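Local coordinates for protein transmembrane oligosaccharyl transferase (PDB 3WAJ) that belongs to the GT-C clan and the STT3/AglB family of oligosaccharyl transferases, pairing a helical membrane part with a soluble C-terminal part and holding a zinc ion, at residues G779-G784 against T821-Y826; E792-A797 against E808-V813; F381-F386 against I482-I487. One frame throughout, in Å; residues are numbered along the deposited sequence.

Interaction 1 (G779-G784 against T821-Y826); sequences GAVVTG and TVVLPY
T821 opens the pairing opposite T783, in a short antiparallel beta ladder that joins strand 819-824 to strand 780-785. The two threonine side chains lie side by side and point the same way, their OG1 atoms 2.8 Å apart; T783 OG1 also hydrogen-bonds to the backbone O of Y820. The methyl of T821, CG2, stands anti to the backbone N and meets V781 CG1 at 3.6 Å on the same face, so the beta-branched residue offers a polar and an apolar branch at once. V822 follows as a hydrogen-bonded pair with V782. Its N donates to V782 O, and its O receives V782 N at 2.7 Å. The branch CG1 of V822 sits between its own N and carbonyl carbon (chi1 71°), which brings it to 3.9 Å from V782 CB, on the face turned toward V795 of the neighbouring sheet. V823 turns back to the threonine face as the partner of V781. Its CG1 lies over the backbone of G779, 3.6 Å from G779 CA, where the missing side chain makes room; the positive phi of G779 (101°) also suits glycine. L824 returns to the face of V782 and V822, with CD1 4.0 Å from V782 CG2. Its N bonds to A780 O. The methyl of A780 lies near L824 O, and its small size suits this buried place, where it also touches I853. P825, with no N-H to give, coincides with the end of the ladder. In the last pair A780 N donates to L824 O at 2.9 Å, and G779 CA comes to 3.3 Å from the same oxygen.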
loop_
_atom_site.group_PDB
_atom_site.type_symbol
_atom_site.label_atom_id
_atom_site.label_comp_id
_atom_site.label_asym_id
_atom_site.label_seq_id
_atom_site.Cartn_x
_atom_site.Cartn_y
_atom_site.Cartn_z
ATOM N N GLY A 779 33.627 4.764 11.627
ATOM C CA GLY A 779 33.879 5.630 12.769
ATOM C C GLY A 779 35.357 5.687 13.121
ATOM O O GLY A 779 36.037 4.656 13.114
ATOM N N ALA A 780 35.856 6.887 13.428
ATOM C CA ALA A 780 37.250 7.067 13.843
ATOM C C ALA A 780 37.463 6.537 15.251
ATOM O O ALA A 780 36.770 6.950 16.184
ATOM C CB ALA A 780 37.650 8.531 13.778
ATOM N N VAL A 781 38.423 5.633 15.414
ATOM C CA VAL A 781 38.694 5.085 16.736
ATOM C C VAL A 781 39.640 6.005 17.507
ATOM O O VAL A 781 40.805 6.148 17.153
ATOM C CB VAL A 781 39.239 3.648 16.658
ATOM C CG1 VAL A 781 39.457 3.077 18.062
ATOM C CG2 VAL A 781 38.278 2.770 15.874
ATOM N N VAL A 782 39.119 6.653 18.546
ATOM C CA VAL A 782 39.951 7.454 19.443
ATOM C C VAL A 782 40.194 6.666 20.729
ATOM O O VAL A 782 39.248 6.189 21.372
ATOM C CB VAL A 782 39.329 8.833 19.755
ATOM C CG1 VAL A 782 40.189 9.591 20.758
ATOM C CG2 VAL A 782 39.184 9.642 18.482
ATOM N N THR A 783 41.465 6.522 21.094
ATOM C CA THR A 783 41.840 5.703 22.238
ATOM C C THR A 783 43.104 6.238 22.894
ATOM O O THR A 783 43.814 7.075 22.323
ATOM C CB THR A 783 42.075 4.249 21.818
ATOM O OG1 THR A 783 42.142 3.411 22.977
ATOM C CG2 THR A 783 43.366 4.133 21.028
ATOM N N GLY A 784 43.392 5.750 24.092
ATOM C CA GLY A 784 44.556 6.209 24.821
ATOM C C GLY A 784 44.436 5.917 26.301
ATOM O O GLY A 784 43.581 5.140 26.723
ATOM N N THR A 821 38.525 3.672 24.895
ATOM C CA THR A 821 38.402 3.604 23.445
ATOM C C THR A 821 37.031 4.135 23.026
ATOM O O THR A 821 36.002 3.712 23.562
ATOM C CB THR A 821 38.619 2.174 22.923
ATOM O OG1 THR A 821 39.926 1.721 23.304
ATOM C CG2 THR A 821 38.504 2.139 21.412
ATOM N N VAL A 822 37.014 5.079 22.091
ATOM C CA VAL A 822 35.742 5.625 21.626
ATOM C C VAL A 822 35.684 5.792 20.097
ATOM O O VAL A 822 36.668 6.188 19.458
ATOM C CB VAL A 822 35.364 6.925 22.377
ATOM C CG1 VAL A 822 36.265 8.066 21.976
ATOM C CG2 VAL A 822 33.906 7.279 22.124
ATOM N N VAL A 823 34.529 5.464 19.521
ATOM C CA VAL A 823 34.321 5.538 18.076
ATOM C C VAL A 823 33.411 6.732 17.749
ATOM O O VAL A 823 32.269 6.792 18.210
ATOM C CB VAL A 823 33.721 4.212 17.547
ATOM C CG1 VAL A 823 33.780 4.132 16.019
ATOM C CG2 VAL A 823 34.462 3.036 18.149
ATOM N N LEU A 824 33.932 7.681 16.967
ATOM C CA LEU A 824 33.217 8.913 16.625
ATOM C C LEU A 824 32.817 8.908 15.142
ATOM O O LEU A 824 33.633 8.582 14.278
ATOM C CB LEU A 824 34.092 10.133 16.935
ATOM C CG LEU A 824 34.752 10.163 18.319
ATOM C CD1 LEU A 824 35.619 11.407 18.521
ATOM C CD2 LEU A 824 33.705 10.081 19.411
ATOM N N PRO A 825 31.554 9.260 14.839
ATOM C CA PRO A 825 31.080 9.206 13.450
ATOM C C PRO A 825 31.057 10.556 12.723
ATOM O O PRO A 825 30.839 10.568 11.512
ATOM C CB PRO A 825 29.646 8.695 13.610
ATOM C CG PRO A 825 29.204 9.306 14.913
ATOM C CD PRO A 825 30.442 9.466 15.784
ATOM N N TYR A 826 31.245 11.670 13.424
ATOM C CA TYR A 826 31.204 12.964 12.739
ATOM C C TYR A 826 32.605 13.448 12.370
ATOM O O TYR A 826 33.536 13.348 13.171
ATOM C CB TYR A 826 30.473 14.019 13.576
ATOM C CG TYR A 826 28.967 13.849 13.617
ATOM C CD1 TYR A 826 28.177 14.199 12.521
ATOM C CD2 TYR A 826 28.332 13.360 14.755
ATOM C CE1 TYR A 826 26.795 14.055 12.556
ATOM C CE2 TYR A 826 26.952 13.222 14.796
ATOM C CZ TYR A 826 26.197 13.570 13.701
ATOM O OH TYR A 826 24.841 13.420 13.759
#

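Interaction 2 (E792-A797 against E808-V813); sequences EVSVNA and EYWQTV
The amide nitrogen ND2 of N796 has two acceptors: E808 OE1 at 2.7 Å, and, by a weak bond, the backbone O of Y809. The glutamate oxygen uses its anti lone pair and lies 24° out of the asparagine's amide plane. Beneath the same nitrogen is the indole of W810, whose ring plane is 3.2 Å away. Amide and ring are stacked with their planes only 16° apart, ND2 being offset toward the rim, while N796 CB sits 3.7 Å from the centroid of the W810 six-membered ring and makes a CH-pi contact over its face. Asparagine suits this place because it is short and flat: with CG anti to the backbone N (chi1 175°), its amide lies along the tryptophan and still reaches the carboxylate. The bend at chi2 brings the carboxylate of E808 toward N796, and its other oxygen, OE2, is held by T798 OG1. The small S794 brings OG to the edge of the indole, in its plane, 3.7 Å from W810 CZ3, and its CB approaches T812 OG1 at 3.4 Å. These side chains stand on an antiparallel beta hairpin of strands 792-800 and 806-814, with hydrogen-bonded pairs at V793 and V813, V795 and Q811, and A797 and Y809; V795 N to Q811 O is 2.7 Å. V793, V795 and A797 turn to the buried face, where V793 packs on Y820 and V795 on L824 of strand 819-824. Strand 792-800 lies between 806-814 and 835-844, bonded to the latter through H841 and K843.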
loop_
_atom_site.group_PDB
_atom_site.type_symbol
_atom_site.label_atom_id
_atom_site.label_comp_id
_atom_site.label_asym_id
_atom_site.label_seq_id
_atom_site.Cartn_x
_atom_site.Cartn_y
_atom_site.Cartn_z
ATOM N N GLU A 792 35.305 6.591 33.626
ATOM C CA GLU A 792 34.699 6.863 32.325
ATOM C C GLU A 792 35.154 8.146 31.627
ATOM O O GLU A 792 35.473 9.153 32.271
ATOM C CB GLU A 792 33.171 6.807 32.397
ATOM C CG GLU A 792 32.568 7.309 33.685
ATOM C CD GLU A 792 31.232 6.655 33.953
ATOM O OE1 GLU A 792 31.147 5.419 33.798
ATOM O OE2 GLU A 792 30.266 7.366 34.294
ATOM N N VAL A 793 35.173 8.078 30.297
ATOM C CA VAL A 793 35.545 9.198 29.436
ATOM C C VAL A 793 34.340 9.606 28.585
ATOM O O VAL A 793 33.691 8.751 27.971
ATOM C CB VAL A 793 36.717 8.800 28.513
ATOM C CG1 VAL A 793 37.127 9.965 27.618
ATOM C CG2 VAL A 793 37.902 8.301 29.341
ATOM N N SER A 794 34.024 10.899 28.546
ATOM C CA SER A 794 32.873 11.354 27.760
ATOM C C SER A 794 33.299 12.231 26.590
ATOM O O SER A 794 34.245 13.011 26.702
ATOM C CB SER A 794 31.868 12.112 28.628
ATOM O OG SER A 794 32.255 13.466 28.801
ATOM N N VAL A 795 32.596 12.099 25.467
ATOM C CA VAL A 795 32.829 12.963 24.311
ATOM C C VAL A 795 31.581 13.802 24.008
ATOM O O VAL A 795 30.446 13.342 24.171
ATOM C CB VAL A 795 33.254 12.176 23.053
ATOM C CG1 VAL A 795 33.926 13.106 22.058
ATOM C CG2 VAL A 795 34.212 11.059 23.416
ATOM N N ASN A 796 31.808 15.028 23.547
ATOM C CA ASN A 796 30.750 16.011 23.354
ATOM C C ASN A 796 31.057 16.888 22.137
ATOM O O ASN A 796 32.210 17.254 21.905
ATOM C CB ASN A 796 30.621 16.868 24.621
ATOM C CG ASN A 796 29.625 18.000 24.470
ATOM O OD1 ASN A 796 29.917 19.142 24.815
ATOM N ND2 ASN A 796 28.434 17.684 23.969
ATOM N N ALA A 797 30.031 17.198 21.351
ATOM C CA ALA A 797 30.170 18.057 20.172
ATOM C C ALA A 797 28.818 18.661 19.810
ATOM O O ALA A 797 27.770 18.055 20.041
ATOM C CB ALA A 797 30.744 17.277 18.998
ATOM N N GLU A 808 23.135 18.333 20.836
ATOM C CA GLU A 808 24.432 17.859 21.300
ATOM C C GLU A 808 24.629 16.384 20.986
ATOM O O GLU A 808 23.755 15.556 21.281
ATOM C CB GLU A 808 24.584 18.105 22.806
ATOM C CG GLU A 808 24.763 19.568 23.175
ATOM C CD GLU A 808 25.992 20.183 22.525
ATOM O OE1 GLU A 808 27.107 19.626 22.675
ATOM O OE2 GLU A 808 25.833 21.220 21.847
ATOM N N TYR A 809 25.760 16.057 20.362
ATOM C CA TYR A 809 26.197 14.671 20.275
ATOM C C TYR A 809 26.940 14.340 21.564
ATOM O O TYR A 809 27.844 15.072 21.977
ATOM C CB TYR A 809 27.123 14.439 19.073
ATOM C CG TYR A 809 27.705 13.031 19.043
ATOM C CD1 TYR A 809 27.015 11.991 18.438
ATOM C CD2 TYR A 809 28.934 12.737 19.639
ATOM C CE1 TYR A 809 27.529 10.694 18.414
ATOM C CE2 TYR A 809 29.455 11.438 19.619
ATOM C CZ TYR A 809 28.744 10.426 19.003
ATOM O OH TYR A 809 29.232 9.140 18.968
ATOM N N TRP A 810 26.559 13.241 22.202
ATOM C CA TRP A 810 27.251 12.769 23.399
ATOM C C TRP A 810 27.558 11.289 23.271
ATOM O O TRP A 810 26.758 10.536 22.726
ATOM C CB TRP A 810 26.372 12.959 24.635
ATOM C CG TRP A 810 26.374 14.335 25.220
ATOM C CD1 TRP A 810 25.442 15.319 25.023
ATOM C CD2 TRP A 810 27.342 14.875 26.129
ATOM N NE1 TRP A 810 25.775 16.437 25.747
ATOM C CE2 TRP A 810 26.937 16.193 26.434
ATOM C CE3 TRP A 810 28.510 14.373 26.712
ATOM C CZ2 TRP A 810 27.668 17.017 27.298
ATOM C CZ3 TRP A 810 29.235 15.193 27.569
ATOM C CH2 TRP A 810 28.810 16.498 27.854
ATOM N N GLN A 811 28.709 10.873 23.779
ATOM C CA GLN A 811 28.960 9.455 23.990
ATOM C C GLN A 811 29.815 9.326 25.238
ATOM O O GLN A 811 30.721 10.136 25.451
ATOM C CB GLN A 811 29.655 8.808 22.786
ATOM C CG GLN A 811 29.760 7.289 22.895
ATOM C CD GLN A 811 30.540 6.669 21.750
ATOM O OE1 GLN A 811 30.783 7.311 20.726
ATOM N NE2 GLN A 811 30.944 5.416 21.921
ATOM N N THR A 812 29.510 8.338 26.076
ATOM C CA THR A 812 30.296 8.107 27.284
ATOM C C THR A 812 30.793 6.674 27.314
ATOM O O THR A 812 30.035 5.730 27.072
ATOM C CB THR A 812 29.527 8.446 28.576
ATOM O OG1 THR A 812 29.339 9.861 28.656
ATOM C CG2 THR A 812 30.319 8.012 29.802
ATOM N N VAL A 813 32.077 6.528 27.620
ATOM C CA VAL A 813 32.757 5.253 27.496
ATOM C C VAL A 813 33.403 4.837 28.816
ATOM O O VAL A 813 34.085 5.633 29.470
ATOM C CB VAL A 813 33.775 5.315 26.339
ATOM C CG1 VAL A 813 35.114 4.740 26.737
ATOM C CG2 VAL A 813 33.213 4.618 25.113
#

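Interaction 3 (F381-F386 against I482-I487); sequences FGALFF and IYPTYI
T485 pushes its methyl CG2 into the turn at G382 and A383, lying 3.6 Å from G382 CA and 3.9 Å from A383 CB. The same methyl comes within 3.0 Å of A383 N, which is tight for a carbon, and chi1 (103°) falls away from a staggered value, so the exact rotation of this side chain is doubtful. Whatever that rotation, T485 projects from helix 474-491 against the backbone of the turn. The other branch, OG1, faces L384 CG at 4.2 Å, the two side chains meeting at about a right angle. Glycine fits opposite T485 because no side chain stands in the way, and because its phi is positive. It is the second residue of a type II' beta turn from F381 to L384, closed by a weak bond from L384 N to F381 O. This turn links helix 376-381 to helix 384-402 in the multi-helix membrane region of the GT-C type, and the contact sets it against the side of helix 474-491. That helix is kinked at P484, whose ring nitrogen has no hydrogen for the turn before. Y483 O, one residue before the proline, accepts from both Y486 N and I487 N. The proline ring faces the alanine of the turn, P484 CG lying 4.3 Å from A383 CB, a loose apolar touch that a small methyl suits. F381 points away from the helix and packs on F431 and S435 of helix 429-446, while L384 reaches S435 and S439 of the same helix as well as L143 of helix 134-144. T485 is also backed by I146.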
loop_
_atom_site.group_PDB
_atom_site.type_symbol
_atom_site.label_atom_id
_atom_site.label_comp_id
_atom_site.label_asym_id
_atom_site.label_seq_id
_atom_site.Cartn_x
_atom_site.Cartn_y
_atom_site.Cartn_z
ATOM N N PHE A 381 -20.260 3.443 0.281
ATOM C CA PHE A 381 -21.188 3.297 -0.844
ATOM C C PHE A 381 -22.269 4.376 -0.863
ATOM O O PHE A 381 -22.997 4.523 -1.853
ATOM C CB PHE A 381 -21.842 1.904 -0.838
ATOM C CG PHE A 381 -20.866 0.774 -0.632
ATOM C CD1 PHE A 381 -20.177 0.233 -1.705
ATOM C CD2 PHE A 381 -20.628 0.266 0.639
ATOM C CE1 PHE A 381 -19.264 -0.799 -1.515
ATOM C CE2 PHE A 381 -19.725 -0.766 0.836
ATOM C CZ PHE A 381 -19.041 -1.299 -0.244
ATOM N N GLY A 382 -22.363 5.138 0.224
ATOM C CA GLY A 382 -23.462 6.067 0.408
ATOM C C GLY A 382 -24.765 5.315 0.607
ATOM O O GLY A 382 -24.828 4.332 1.352
ATOM N N ALA A 383 -25.806 5.775 -0.074
ATOM C CA ALA A 383 -27.125 5.169 0.004
ATOM C C ALA A 383 -27.246 4.052 -1.027
ATOM O O ALA A 383 -28.216 3.291 -1.016
ATOM C CB ALA A 383 -28.196 6.226 -0.221
ATOM N N LEU A 384 -26.259 3.967 -1.920
ATOM C CA LEU A 384 -26.223 2.914 -2.934
ATOM C C LEU A 384 -26.037 1.550 -2.290
ATOM O O LEU A 384 -26.274 0.516 -2.913
ATOM C CB LEU A 384 -25.115 3.166 -3.959
ATOM C CG LEU A 384 -25.366 4.283 -4.969
ATOM C CD1 LEU A 384 -24.601 4.020 -6.257
ATOM C CD2 LEU A 384 -26.852 4.441 -5.249
ATOM N N PHE A 385 -25.605 1.559 -1.037
ATOM C CA PHE A 385 -25.526 0.347 -0.248
ATOM C C PHE A 385 -26.933 -0.201 0.000
ATOM O O PHE A 385 -27.252 -1.330 -0.382
ATOM C CB PHE A 385 -24.816 0.652 1.068
ATOM C CG PHE A 385 -24.913 -0.446 2.079
ATOM C CD1 PHE A 385 -24.528 -1.742 1.760
ATOM C CD2 PHE A 385 -25.372 -0.180 3.358
ATOM C CE1 PHE A 385 -24.616 -2.754 2.697
ATOM C CE2 PHE A 385 -25.464 -1.182 4.300
ATOM C CZ PHE A 385 -25.084 -2.471 3.971
ATOM N N PHE A 386 -27.773 0.609 0.634
ATOM C CA PHE A 386 -29.158 0.235 0.894
ATOM C C PHE A 386 -29.930 -0.053 -0.390
ATOM O O PHE A 386 -30.587 -1.089 -0.525
ATOM C CB PHE A 386 -29.871 1.360 1.643
ATOM C CG PHE A 386 -29.302 1.649 3.000
ATOM C CD1 PHE A 386 -28.589 0.683 3.695
ATOM C CD2 PHE A 386 -29.485 2.892 3.585
ATOM C CE1 PHE A 386 -28.066 0.954 4.952
ATOM C CE2 PHE A 386 -28.965 3.169 4.839
ATOM C CZ PHE A 386 -28.253 2.198 5.523
ATOM N N ILE A 482 -29.039 9.248 -5.164
ATOM C CA ILE A 482 -27.987 10.083 -5.757
ATOM C C ILE A 482 -27.396 11.190 -4.855
ATOM O O ILE A 482 -26.201 11.483 -4.931
ATOM C CB ILE A 482 -28.467 10.690 -7.113
ATOM C CG1 ILE A 482 -28.755 9.575 -8.129
ATOM C CG2 ILE A 482 -27.453 11.689 -7.677
ATOM C CD1 ILE A 482 -29.648 9.997 -9.302
ATOM N N TYR A 483 -28.204 11.794 -3.992
ATOM C CA TYR A 483 -27.707 12.963 -3.261
ATOM C C TYR A 483 -26.585 12.713 -2.248
ATOM O O TYR A 483 -25.493 13.241 -2.415
ATOM C CB TYR A 483 -28.830 13.797 -2.627
ATOM C CG TYR A 483 -28.279 14.966 -1.847
ATOM C CD1 TYR A 483 -28.191 14.928 -0.456
ATOM C CD2 TYR A 483 -27.809 16.092 -2.504
ATOM C CE1 TYR A 483 -27.666 15.998 0.257
ATOM C CE2 TYR A 483 -27.282 17.163 -1.806
ATOM C CZ TYR A 483 -27.214 17.116 -0.427
ATOM O OH TYR A 483 -26.689 18.194 0.254
ATOM N N PRO A 484 -26.843 11.928 -1.185
ATOM C CA PRO A 484 -25.754 11.854 -0.202
ATOM C C PRO A 484 -24.569 11.005 -0.670
ATOM O O PRO A 484 -23.542 10.988 0.008
ATOM C CB PRO A 484 -26.427 11.221 1.021
ATOM C CG PRO A 484 -27.531 10.397 0.458
ATOM C CD PRO A 484 -28.004 11.105 -0.788
ATOM N N THR A 485 -24.697 10.322 -1.806
ATOM C CA THR A 485 -23.550 9.596 -2.358
ATOM C C THR A 485 -22.761 10.408 -3.402
ATOM O O THR A 485 -21.669 10.012 -3.802
ATOM C CB THR A 485 -23.919 8.180 -2.879
ATOM O OG1 THR A 485 -24.005 8.183 -4.308
ATOM C CG2 THR A 485 -25.232 7.742 -2.301
ATOM N N TYR A 486 -23.310 11.540 -3.841
ATOM C CA TYR A 486 -22.499 12.513 -4.567
ATOM C C TYR A 486 -21.710 13.317 -3.553
ATOM O O TYR A 486 -20.564 13.704 -3.798
ATOM C CB TYR A 486 -23.338 13.469 -5.422
ATOM C CG TYR A 486 -22.485 14.556 -6.034
ATOM C CD1 TYR A 486 -21.744 14.312 -7.185
ATOM C CD2 TYR A 486 -22.385 15.813 -5.442
ATOM C CE1 TYR A 486 -20.943 15.292 -7.741
ATOM C CE2 TYR A 486 -21.584 16.794 -5.986
ATOM C CZ TYR A 486 -20.866 16.529 -7.138
ATOM O OH TYR A 486 -20.069 17.500 -7.687
ATOM N N ILE A 487 -22.341 13.566 -2.410
ATOM C CA ILE A 487 -21.737 14.339 -1.329
ATOM C C ILE A 487 -20.423 13.723 -0.841
ATOM O O ILE A 487 -19.370 14.367 -0.896
ATOM C CB ILE A 487 -22.729 14.514 -0.155
ATOM C CG1 ILE A 487 -23.924 15.343 -0.610
ATOM C CG2 ILE A 487 -22.060 15.176 1.037
ATOM C CD1 ILE A 487 -23.524 16.660 -1.233
#

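In the fold
Interactions 1 and 2 belong to one peripheral beta region. Their centres are 11 Å apart, and the hairpin of interaction 2 lies, along the chain, between the two strands of interaction 1. They touch directly: P825 CD comes to 3.4 Å from Y809 OH, and T821 O lies 3.3 Å from V813 CG2, so two separate sheets face each other. Interaction 3 stands apart in the helical membrane part, on the other side of the chain's centre; its centre is about 65 Å from that of interaction 1 and about 62 Å from that of interaction 2. The zinc ion is held by D47, D161 and H163, none of which lies in the six segments.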